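Local coordinates for HOBA (Helicobacter pylori, PDB 2UVP), which is required for initiation of DNA replication and increases the binding of the initiator protein DnaA to the chromosomal origin region oriC, at residues Q45-V50 and E173-S178; M117-G122 and Q167-F172; I89-S94 and E127-I132; T108-Y113 and L134-S139. All coordinates share one frame; numbering follows the deposited sequence. Where two conformers were deposited one is given.

How the contacts relate
The four contacts lie in the two layers that flank one parallel beta sheet. Contacts 1 and 2 share helix 161-180 and lie on one side of the sheet, their centres about 11 Å apart; Thr46 of contact 1 packs on Phe172 of contact 2. Contacts 3 and 4 lie on the other side, centres about 10 Å apart, joined by Phe91 against Ile109. Strand 116-121 connects the two layers: Phe118 of contact 2 reaches Phe91 and Ile132 of contact 3 and Ile137 of contact 4. Asn182 and Glu149, calcium ligands of uncertain physiological relevance, lie about 11 Å from Ile47 and about 9 Å from Lys136, respectively, side chain to side chain.

Contact 1. Residues Q45-V50 and E173-S178; sequences QTISHV and ENALFS
Ile47 on helix 39-51 and Leu176 on helix 161-180 mark the nearest backbone approach, CA to CA 5.7 Å, where the two short segments run with their axes 10.0 Å apart and their directions 48° apart. This is helix-on-helix packing in one outer layer of an alpha/beta fold of the SIS clan, and the side chains that meet are all apolar. Ile47 drives its longer branch onto the backbone of the partner helix: CD1 lies 3.5 Å from Leu176 N, beside the CB of Ala175 at 3.7 Å. The small Ala175 side chain probably helps this close approach. The branches of Ile47 divide the work, because chi1 of -69° sets CG2 anti to the backbone N, and this shorter branch meets Leu176 CD1 at 4.1 Å. The same Leu176 methyl is touched by Val50 CG1, one helical turn on, with the two side chains nearly perpendicular. On the side of the sheet, Val50 also packs on Leu56 of strand 55-60, while Ile47 and Ala175 each pack on an aromatic side chain of a neighbouring subunit. Within helix 161-180, Ser178 OG donates to Asn174 O at 2.8 Å, from the carbonyl face opposite Ser178 N.

Contact 2. Residues M117-G122 and Q167-F172; sequences MFWHVG and QLFKLF
Trp119 of strand 116-121 reaches across to Phe169 and Phe172 of helix 161-180, an aromatic cluster between a central strand and a covering helix in the parallel sheet of an alpha/beta fold. Alternation along the strand sorts the side chains. Met117 points to the helix side of the sheet that carries helix 39-51, and Phe118 to the other, where it packs on Ile132 and Leu133 of helix 127-133. Trp119 turns back to the first side and makes the contact by itself. With CG anti to the backbone N (chi1 179°), the indole projects straight out from the strand, and its benzo corner enters the fork between the two phenylalanines. The edge of its six-membered ring is turned to the face of Phe172 in an edge-to-face pair, centroids 5.2 Å apart and planes at 61°; the nearest atoms are Trp119 CH2 and Phe172 CD2, 4.0 Å apart. The same CH2 lies near the plane of the Phe169 ring, at its edge, 4.1 Å from Phe169 CD1. The indole also meets the rings of Phe140 and Trp142 and packs on Ile71 and Leu75 of helix 65-75. His120 faces the opposite side, its ND1 hydrogen-bonded to Ser59 OG. The strand ends at Val121, and Gly122 begins the loop; Gly122 O receives a weak bond of 3.4 Å from His120 NE2, which also bonds to Lys123 O.

Contact 3. Residues I89-S94 and E127-I132; sequences IDFNAS and EGLKTI
Phe91 meets helix 127-133 with the rim of its ring alone: both aliphatic partners lie near the ring plane, with neither stacked over a face. CE2 touches Leu129 CD1 at 4.1 Å, and the neighbouring CZ looks toward Ile132 CD1 at 4.3 Å, so two residues three apart on the helix receive adjacent corners of one ring. The ring is thrown toward the helix by its first torsion, CG anti to the backbone N at -174°. Leu129 runs past it in the opposite direction and touches with a single methyl. Phe91 stands just past the C-terminal end of strand 88-90, an edge strand within this chain of the parallel sheet of the alpha/beta fold, where the chain reverses in a type I turn from Phe91 to Ser94. An Asx motif braces the turn: Asp90 OD1 accepts from Ala93 N at 3.0 Å, the donor standing well above the carboxylate plane. Phe91 O is gripped twice by Ser94, by its N at 3.0 Å and by its OG at 3.3 Å. Tyr97 and Pro98 pack around the phenyl ring, and Ile109 of helix 102-112 borders it. Thr131 OG1 and N meet Glu127 O from opposite faces, OG1 at 2.9 Å.

Contact 4. Residues T108-Y113 and L134-S139; sequences TIEMTY and LSKIPS
Glu110 lays its extended side chain against Ile137, and the carboxylate oxygen OE1 ends 3.5 Å from Ile137 CD1, an apolar neighbour for a polar atom. Chi1 of -63° sends Glu110 CG to the side beside the backbone N, and with chi2 anti (174°) the chain stretches from helix 102-112 toward the loop before strand 139-143. Its CG and CD both lie 4.0 Å from the same Ile137 methyl, so CD1 touches along the stem and the acid end together. Ile137 folds to receive it: chi2 of 85° turns CD1 out of line, while CG2, anti to the backbone N, packs on Phe118 CE2 at 3.5 Å. Lys136 crosses Glu110 at about a right angle and touches it with its chain, CD 3.9 Å from OE1. Lys136 NZ lies 5.7 Å from Glu110 OE1, with the chain bent at chi2, chi3 and chi4, so any attraction between the opposite charges is probably weak. A weak bond from Ile137 N to Ser135 OG steadies the loop, and Ser135 OG also pairs with Ile132 O. On the helix, Thr112 OG1 donates to Thr108 O at 2.6 Å and bonds a polar side chain of a neighbouring subunit. The contact joins helix 102-112, at a subunit interface, to the loop that leads from helix 127-133 into strand 139-143, the second connection of a beta-alpha-beta crossover in this alpha/beta fold.

Contact 1. Residues Q45-V50 and E173-S178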
# COMPACT_ATOMS: atom_id res chain seq x y z
N GLN A 45 22.01 -9.19 20.61
CA GLN A 45 20.89 -8.78 21.47
C GLN A 45 19.57 -8.89 20.74
O GLN A 45 18.56 -9.33 21.30
CB GLN A 45 21.09 -7.35 21.96
CG GLN A 45 22.30 -7.22 22.88
CD GLN A 45 22.52 -5.81 23.40
OE1 GLN A 45 21.85 -4.87 22.99
NE2 GLN A 45 23.49 -5.67 24.31
N THR A 46 19.59 -8.55 19.46
CA THR A 46 18.40 -8.70 18.62
C THR A 46 18.02 -10.17 18.40
O THR A 46 16.84 -10.52 18.46
CB THR A 46 18.60 -7.96 17.29
OG1 THR A 46 18.95 -6.60 17.56
CG2 THR A 46 17.31 -7.98 16.43
N ILE A 47 19.01 -11.03 18.17
CA ILE A 47 18.79 -12.47 18.06
C ILE A 47 18.18 -13.02 19.37
O ILE A 47 17.21 -13.77 19.32
CB ILE A 47 20.06 -13.23 17.71
CG1 ILE A 47 20.46 -12.89 16.26
CG2 ILE A 47 19.82 -14.74 17.85
CD1 ILE A 47 21.88 -13.33 15.89
N SER A 48 18.75 -12.64 20.51
CA SER A 48 18.20 -13.06 21.81
C SER A 48 16.74 -12.66 21.97
O SER A 48 15.93 -13.44 22.48
CB SER A 48 19.03 -12.49 22.95
OG SER A 48 20.25 -13.21 23.03
N HIS A 49 16.43 -11.43 21.54
CA HIS A 49 15.06 -10.92 21.59
C HIS A 49 14.14 -11.81 20.77
O HIS A 49 13.08 -12.24 21.24
CB HIS A 49 15.01 -9.49 21.08
CG HIS A 49 13.65 -8.87 21.20
ND1 HIS A 49 12.81 -8.69 20.12
CD2 HIS A 49 13.00 -8.37 22.27
CE1 HIS A 49 11.70 -8.09 20.52
NE2 HIS A 49 11.78 -7.92 21.83
N VAL A 50 14.56 -12.11 19.54
CA VAL A 50 13.80 -13.02 18.69
C VAL A 50 13.63 -14.39 19.35
O VAL A 50 12.52 -14.91 19.39
CB VAL A 50 14.44 -13.13 17.29
CG1 VAL A 50 13.80 -14.28 16.48
CG2 VAL A 50 14.34 -11.79 16.56
N GLU A 173 20.76 -11.81 9.04
CA GLU A 173 19.99 -13.03 8.80
C GLU A 173 20.83 -14.31 8.91
O GLU A 173 20.35 -15.35 9.37
CB GLU A 173 19.25 -12.97 7.45
CG GLU A 173 20.17 -13.01 6.26
CD GLU A 173 19.44 -13.19 4.94
OE1 GLU A 173 18.36 -13.84 4.89
OE2 GLU A 173 19.99 -12.69 3.94
N ASN A 174 22.09 -14.25 8.49
CA ASN A 174 22.99 -15.40 8.65
C ASN A 174 23.28 -15.66 10.13
O ASN A 174 23.29 -16.82 10.57
CB ASN A 174 24.27 -15.18 7.88
CG ASN A 174 24.16 -15.64 6.47
OD1 ASN A 174 24.49 -16.81 6.15
ND2 ASN A 174 23.68 -14.76 5.61
N ALA A 175 23.48 -14.59 10.88
CA ALA A 175 23.72 -14.69 12.31
C ALA A 175 22.52 -15.30 12.99
O ALA A 175 22.65 -16.26 13.74
CB ALA A 175 24.05 -13.35 12.90
N LEU A 176 21.34 -14.76 12.70
CA LEU A 176 20.10 -15.31 13.27
C LEU A 176 19.90 -16.81 13.03
O LEU A 176 19.62 -17.55 13.97
CB LEU A 176 18.89 -14.54 12.73
CG LEU A 176 17.50 -15.06 13.08
CD1 LEU A 176 17.29 -15.09 14.58
CD2 LEU A 176 16.44 -14.18 12.39
N PHE A 177 20.01 -17.24 11.77
CA PHE A 177 19.75 -18.63 11.44
C PHE A 177 20.89 -19.54 11.87
O PHE A 177 20.67 -20.71 12.22
CB PHE A 177 19.38 -18.79 9.97
CG PHE A 177 17.96 -18.44 9.70
CD1 PHE A 177 17.60 -17.12 9.50
CD2 PHE A 177 16.98 -19.42 9.71
CE1 PHE A 177 16.28 -16.76 9.29
CE2 PHE A 177 15.65 -19.08 9.51
CZ PHE A 177 15.29 -17.76 9.30
N SER A 178 22.09 -18.98 11.88
CA SER A 178 23.22 -19.69 12.47
C SER A 178 22.92 -20.08 13.92
O SER A 178 23.21 -21.21 14.32
CB SER A 178 24.51 -18.90 12.36
OG SER A 178 24.98 -18.95 11.03

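Contact 2. Residues M117-G122 and Q167-F172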
# COMPACT_ATOMS: atom_id res chain seq x y z
N MET A 117 10.40 -4.79 20.00
CA MET A 117 11.70 -4.14 19.88
C MET A 117 11.61 -3.32 18.60
O MET A 117 11.12 -3.82 17.58
CB MET A 117 12.84 -5.16 19.79
CG MET A 117 14.17 -4.54 19.36
SD MET A 117 15.53 -5.72 19.18
CE MET A 117 16.01 -5.94 20.89
N PHE A 118 12.05 -2.06 18.66
CA PHE A 118 12.02 -1.18 17.50
C PHE A 118 13.28 -1.35 16.69
O PHE A 118 14.38 -1.22 17.23
CB PHE A 118 11.91 0.28 17.91
CG PHE A 118 10.62 0.62 18.58
CD1 PHE A 118 9.43 0.65 17.86
CD2 PHE A 118 10.60 0.93 19.93
CE1 PHE A 118 8.22 0.98 18.49
CE2 PHE A 118 9.40 1.26 20.57
CZ PHE A 118 8.21 1.28 19.86
N TRP A 119 13.13 -1.62 15.40
CA TRP A 119 14.30 -1.69 14.51
C TRP A 119 14.12 -0.56 13.53
O TRP A 119 13.20 -0.58 12.71
CB TRP A 119 14.31 -3.02 13.78
CG TRP A 119 15.43 -3.24 12.79
CD1 TRP A 119 16.40 -2.34 12.39
CD2 TRP A 119 15.66 -4.44 12.08
NE1 TRP A 119 17.23 -2.95 11.46
CE2 TRP A 119 16.79 -4.23 11.24
CE3 TRP A 119 15.01 -5.68 12.04
CZ2 TRP A 119 17.30 -5.23 10.41
CZ3 TRP A 119 15.51 -6.68 11.23
CH2 TRP A 119 16.66 -6.44 10.41
N HIS A 120 14.97 0.46 13.63
CA HIS A 120 14.77 1.63 12.77
C HIS A 120 16.00 1.84 11.92
O HIS A 120 17.12 1.71 12.41
CB HIS A 120 14.47 2.90 13.58
CG HIS A 120 14.35 4.11 12.72
ND1 HIS A 120 13.22 4.38 11.96
CD2 HIS A 120 15.25 5.08 12.41
CE1 HIS A 120 13.41 5.49 11.27
NE2 HIS A 120 14.65 5.91 11.49
N VAL A 121 15.78 2.18 10.65
CA VAL A 121 16.87 2.46 9.72
C VAL A 121 16.79 3.86 9.15
O VAL A 121 15.82 4.22 8.47
CB VAL A 121 16.89 1.46 8.55
CG1 VAL A 121 18.11 1.72 7.65
CG2 VAL A 121 16.90 0.03 9.10
N GLY A 122 17.83 4.66 9.40
CA GLY A 122 18.01 5.91 8.71
C GLY A 122 17.68 7.11 9.58
O GLY A 122 17.75 7.04 10.82
N GLN A 167 24.31 -5.63 2.92
CA GLN A 167 25.36 -6.44 3.50
C GLN A 167 25.09 -6.66 5.00
O GLN A 167 25.22 -7.78 5.52
CB GLN A 167 26.70 -5.77 3.26
CG GLN A 167 27.85 -6.68 3.63
CD GLN A 167 29.19 -5.99 3.48
OE1 GLN A 167 29.31 -4.95 2.83
NE2 GLN A 167 30.20 -6.54 4.16
N LEU A 168 24.67 -5.59 5.68
CA LEU A 168 24.33 -5.72 7.12
C LEU A 168 23.10 -6.60 7.33
O LEU A 168 23.04 -7.39 8.28
CB LEU A 168 24.09 -4.35 7.75
CG LEU A 168 25.36 -3.48 7.86
CD1 LEU A 168 24.91 -2.05 8.12
CD2 LEU A 168 26.35 -4.02 8.95
N PHE A 169 22.11 -6.47 6.45
CA PHE A 169 20.98 -7.37 6.58
C PHE A 169 21.39 -8.82 6.43
O PHE A 169 20.98 -9.69 7.19
CB PHE A 169 19.87 -7.09 5.55
CG PHE A 169 18.74 -8.05 5.72
CD1 PHE A 169 17.79 -7.81 6.70
CD2 PHE A 169 18.68 -9.23 4.98
CE1 PHE A 169 16.74 -8.73 6.93
CE2 PHE A 169 17.65 -10.17 5.19
CZ PHE A 169 16.67 -9.91 6.18
N LYS A 170 22.21 -9.09 5.42
CA LYS A 170 22.62 -10.45 5.13
C LYS A 170 23.46 -10.99 6.30
O LYS A 170 23.36 -12.18 6.63
CB LYS A 170 23.37 -10.50 3.81
CG LYS A 170 22.42 -10.34 2.58
CD LYS A 170 23.21 -10.10 1.31
CE LYS A 170 22.28 -9.88 0.07
NZ LYS A 170 21.29 -11.02 -0.12
N LEU A 171 24.23 -10.11 6.93
CA LEU A 171 24.97 -10.50 8.13
C LEU A 171 23.99 -10.87 9.25
O LEU A 171 24.12 -11.94 9.88
CB LEU A 171 25.88 -9.36 8.59
CG LEU A 171 26.62 -9.59 9.90
CD1 LEU A 171 27.60 -10.77 9.77
CD2 LEU A 171 27.37 -8.29 10.29
N PHE A 172 23.00 -10.00 9.49
CA PHE A 172 21.99 -10.25 10.48
C PHE A 172 21.25 -11.57 10.26
O PHE A 172 21.14 -12.38 11.18
CB PHE A 172 20.98 -9.09 10.59
CG PHE A 172 19.83 -9.41 11.48
CD1 PHE A 172 19.99 -9.37 12.86
CD2 PHE A 172 18.61 -9.84 10.95
CE1 PHE A 172 18.93 -9.71 13.71
CE2 PHE A 172 17.54 -10.18 11.80
CZ PHE A 172 17.71 -10.09 13.19

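Contact 3. Residues I89-S94 and E127-I132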
# COMPACT_ATOMS: atom_id res chain seq x y z
N ILE A 89 6.94 -6.79 12.07
CA ILE A 89 5.83 -5.89 11.79
C ILE A 89 6.35 -4.65 11.06
O ILE A 89 7.42 -4.12 11.41
CB ILE A 89 5.15 -5.45 13.10
CG1 ILE A 89 4.42 -6.65 13.76
CG2 ILE A 89 4.21 -4.27 12.90
CD1 ILE A 89 5.05 -7.04 15.01
N ASP A 90 5.61 -4.21 10.04
CA ASP A 90 5.88 -2.95 9.36
C ASP A 90 5.34 -1.81 10.23
O ASP A 90 4.14 -1.52 10.25
CB ASP A 90 5.23 -2.95 7.97
CG ASP A 90 5.45 -1.65 7.20
OD1 ASP A 90 5.84 -0.62 7.81
OD2 ASP A 90 5.21 -1.67 5.97
N PHE A 91 6.25 -1.17 10.96
CA PHE A 91 5.87 -0.10 11.86
C PHE A 91 5.49 1.18 11.11
O PHE A 91 4.55 1.87 11.52
CB PHE A 91 6.99 0.14 12.89
CG PHE A 91 6.63 1.13 13.98
CD1 PHE A 91 5.43 1.05 14.66
CD2 PHE A 91 7.55 2.12 14.35
CE1 PHE A 91 5.11 1.97 15.67
CE2 PHE A 91 7.24 3.04 15.36
CZ PHE A 91 6.01 2.96 16.02
N ASN A 92 6.18 1.49 10.01
CA ASN A 92 5.84 2.65 9.17
C ASN A 92 4.36 2.62 8.83
O ASN A 92 3.74 3.66 8.77
CB ASN A 92 6.59 2.68 7.82
CG ASN A 92 7.97 3.35 7.89
OD1 ASN A 92 8.48 3.86 6.88
ND2 ASN A 92 8.58 3.32 9.03
N ALA A 93 3.83 1.42 8.58
CA ALA A 93 2.50 1.27 8.02
C ALA A 93 1.44 1.18 9.11
O ALA A 93 0.24 1.18 8.83
CB ALA A 93 2.42 0.05 7.14
N SER A 94 1.86 1.09 10.36
CA SER A 94 0.87 0.81 11.40
C SER A 94 0.17 2.07 11.88
O SER A 94 0.68 3.18 11.73
CB SER A 94 1.51 0.06 12.55
OG SER A 94 2.09 0.95 13.45
N GLU A 127 9.70 14.24 15.63
CA GLU A 127 9.99 14.19 17.05
C GLU A 127 9.27 13.06 17.78
O GLU A 127 9.77 12.53 18.77
CB GLU A 127 9.69 15.56 17.69
CG GLU A 127 10.74 16.62 17.37
CD GLU A 127 12.03 16.39 18.15
OE1 GLU A 127 11.97 15.83 19.27
OE2 GLU A 127 13.11 16.77 17.64
N GLY A 128 8.09 12.69 17.30
CA GLY A 128 7.34 11.59 17.89
C GLY A 128 8.07 10.27 17.79
O GLY A 128 8.12 9.49 18.74
N LEU A 129 8.67 10.01 16.62
CA LEU A 129 9.50 8.82 16.45
C LEU A 129 10.73 8.90 17.36
O LEU A 129 11.08 7.94 18.02
CB LEU A 129 9.92 8.64 14.99
CG LEU A 129 10.71 7.36 14.67
CD1 LEU A 129 9.91 6.08 15.03
CD2 LEU A 129 11.14 7.36 13.22
N LYS A 130 11.37 10.07 17.40
CA LYS A 130 12.53 10.25 18.26
C LYS A 130 12.19 9.89 19.70
O LYS A 130 12.91 9.13 20.33
CB LYS A 130 13.08 11.68 18.16
CG LYS A 130 14.39 11.88 18.90
CD LYS A 130 15.42 12.61 18.02
CE LYS A 130 15.41 14.10 18.25
NZ LYS A 130 16.79 14.67 18.09
N THR A 131 11.07 10.41 20.18
CA THR A 131 10.62 10.13 21.54
C THR A 131 10.41 8.63 21.79
O THR A 131 10.75 8.12 22.85
CB THR A 131 9.32 10.93 21.86
OG1 THR A 131 9.60 12.34 21.70
CG2 THR A 131 8.85 10.68 23.27
N ILE A 132 9.87 7.93 20.80
CA ILE A 132 9.61 6.50 20.93
C ILE A 132 10.93 5.73 21.01
O ILE A 132 11.12 4.85 21.86
CB ILE A 132 8.69 6.02 19.77
CG1 ILE A 132 7.23 6.16 20.20
CG2 ILE A 132 8.99 4.58 19.38
CD1 ILE A 132 6.24 6.02 19.08

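Contact 4. Residues T108-Y113 and L134-S139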
# COMPACT_ATOMS: atom_id res chain seq x y z
N THR A 108 -0.09 2.71 23.54
CA THR A 108 -0.86 1.76 22.73
C THR A 108 0.04 0.61 22.29
O THR A 108 -0.37 -0.55 22.32
CB THR A 108 -1.57 2.45 21.54
OG1 THR A 108 -2.50 3.44 22.05
CG2 THR A 108 -2.34 1.42 20.70
N ILE A 109 1.27 0.92 21.91
CA ILE A 109 2.23 -0.13 21.53
C ILE A 109 2.52 -1.10 22.71
O ILE A 109 2.47 -2.32 22.56
CB ILE A 109 3.53 0.50 20.97
CG1 ILE A 109 3.23 1.18 19.63
CG2 ILE A 109 4.66 -0.52 20.82
CD1 ILE A 109 4.25 2.20 19.22
N GLU A 110 2.80 -0.52 23.88
CA GLU A 110 3.09 -1.31 25.07
C GLU A 110 1.91 -2.21 25.45
O GLU A 110 2.12 -3.35 25.87
CB GLU A 110 3.51 -0.41 26.24
CG GLU A 110 4.80 0.37 25.98
CD GLU A 110 5.15 1.38 27.08
OE1 GLU A 110 6.27 1.28 27.61
OE2 GLU A 110 4.32 2.27 27.40
N MET A 111 0.68 -1.74 25.25
CA MET A 111 -0.51 -2.53 25.60
C MET A 111 -0.83 -3.59 24.55
O MET A 111 -1.38 -4.64 24.87
CB MET A 111 -1.74 -1.62 25.79
N THR A 112 -0.46 -3.31 23.30
CA THR A 112 -0.80 -4.17 22.18
C THR A 112 0.12 -5.37 22.02
O THR A 112 -0.35 -6.49 21.80
CB THR A 112 -0.81 -3.35 20.88
OG1 THR A 112 -1.80 -2.31 21.02
CG2 THR A 112 -1.15 -4.20 19.66
N TYR A 113 1.42 -5.12 22.14
CA TYR A 113 2.44 -6.14 21.89
C TYR A 113 3.01 -6.69 23.18
O TYR A 113 3.25 -5.94 24.12
CB TYR A 113 3.58 -5.56 21.02
CG TYR A 113 3.07 -5.04 19.69
CD1 TYR A 113 2.87 -5.93 18.62
CD2 TYR A 113 2.79 -3.70 19.50
CE1 TYR A 113 2.38 -5.47 17.38
CE2 TYR A 113 2.30 -3.22 18.26
CZ TYR A 113 2.11 -4.12 17.22
OH TYR A 113 1.61 -3.67 16.00
N LEU A 134 13.74 6.88 21.93
CA LEU A 134 14.35 7.28 23.21
C LEU A 134 13.80 6.52 24.43
O LEU A 134 14.38 6.58 25.53
CB LEU A 134 14.15 8.78 23.42
CG LEU A 134 15.30 9.79 23.39
CD1 LEU A 134 16.58 9.29 22.73
CD2 LEU A 134 14.85 11.10 22.76
N SER A 135 12.69 5.81 24.23
CA SER A 135 11.97 5.15 25.32
C SER A 135 12.69 3.93 25.90
O SER A 135 13.80 3.59 25.48
CB SER A 135 10.55 4.78 24.87
OG SER A 135 10.54 3.62 24.05
N LYS A 136 12.05 3.29 26.88
CA LYS A 136 12.57 2.11 27.57
C LYS A 136 12.56 0.88 26.67
O LYS A 136 13.30 -0.08 26.91
CB LYS A 136 11.74 1.79 28.83
CG LYS A 136 10.90 2.96 29.38
CD LYS A 136 9.54 3.08 28.66
CE LYS A 136 9.06 4.53 28.57
NZ LYS A 136 10.10 5.44 27.99
N ILE A 137 11.71 0.89 25.64
CA ILE A 137 11.52 -0.29 24.80
C ILE A 137 12.86 -0.60 24.12
O ILE A 137 13.57 0.31 23.71
CB ILE A 137 10.36 -0.12 23.76
CG1 ILE A 137 9.00 -0.11 24.46
CG2 ILE A 137 10.32 -1.29 22.77
CD1 ILE A 137 8.56 1.23 25.00
N PRO A 138 13.23 -1.89 24.05
CA PRO A 138 14.44 -2.31 23.37
C PRO A 138 14.45 -1.85 21.91
O PRO A 138 13.39 -1.66 21.31
CB PRO A 138 14.37 -3.83 23.44
CG PRO A 138 13.52 -4.12 24.64
CD PRO A 138 12.51 -3.03 24.65
N SER A 139 15.65 -1.62 21.36
CA SER A 139 15.77 -1.17 19.98
C SER A 139 17.02 -1.69 19.27
O SER A 139 18.00 -2.09 19.90
CB SER A 139 15.66 0.35 19.88
OG SER A 139 16.71 0.98 20.58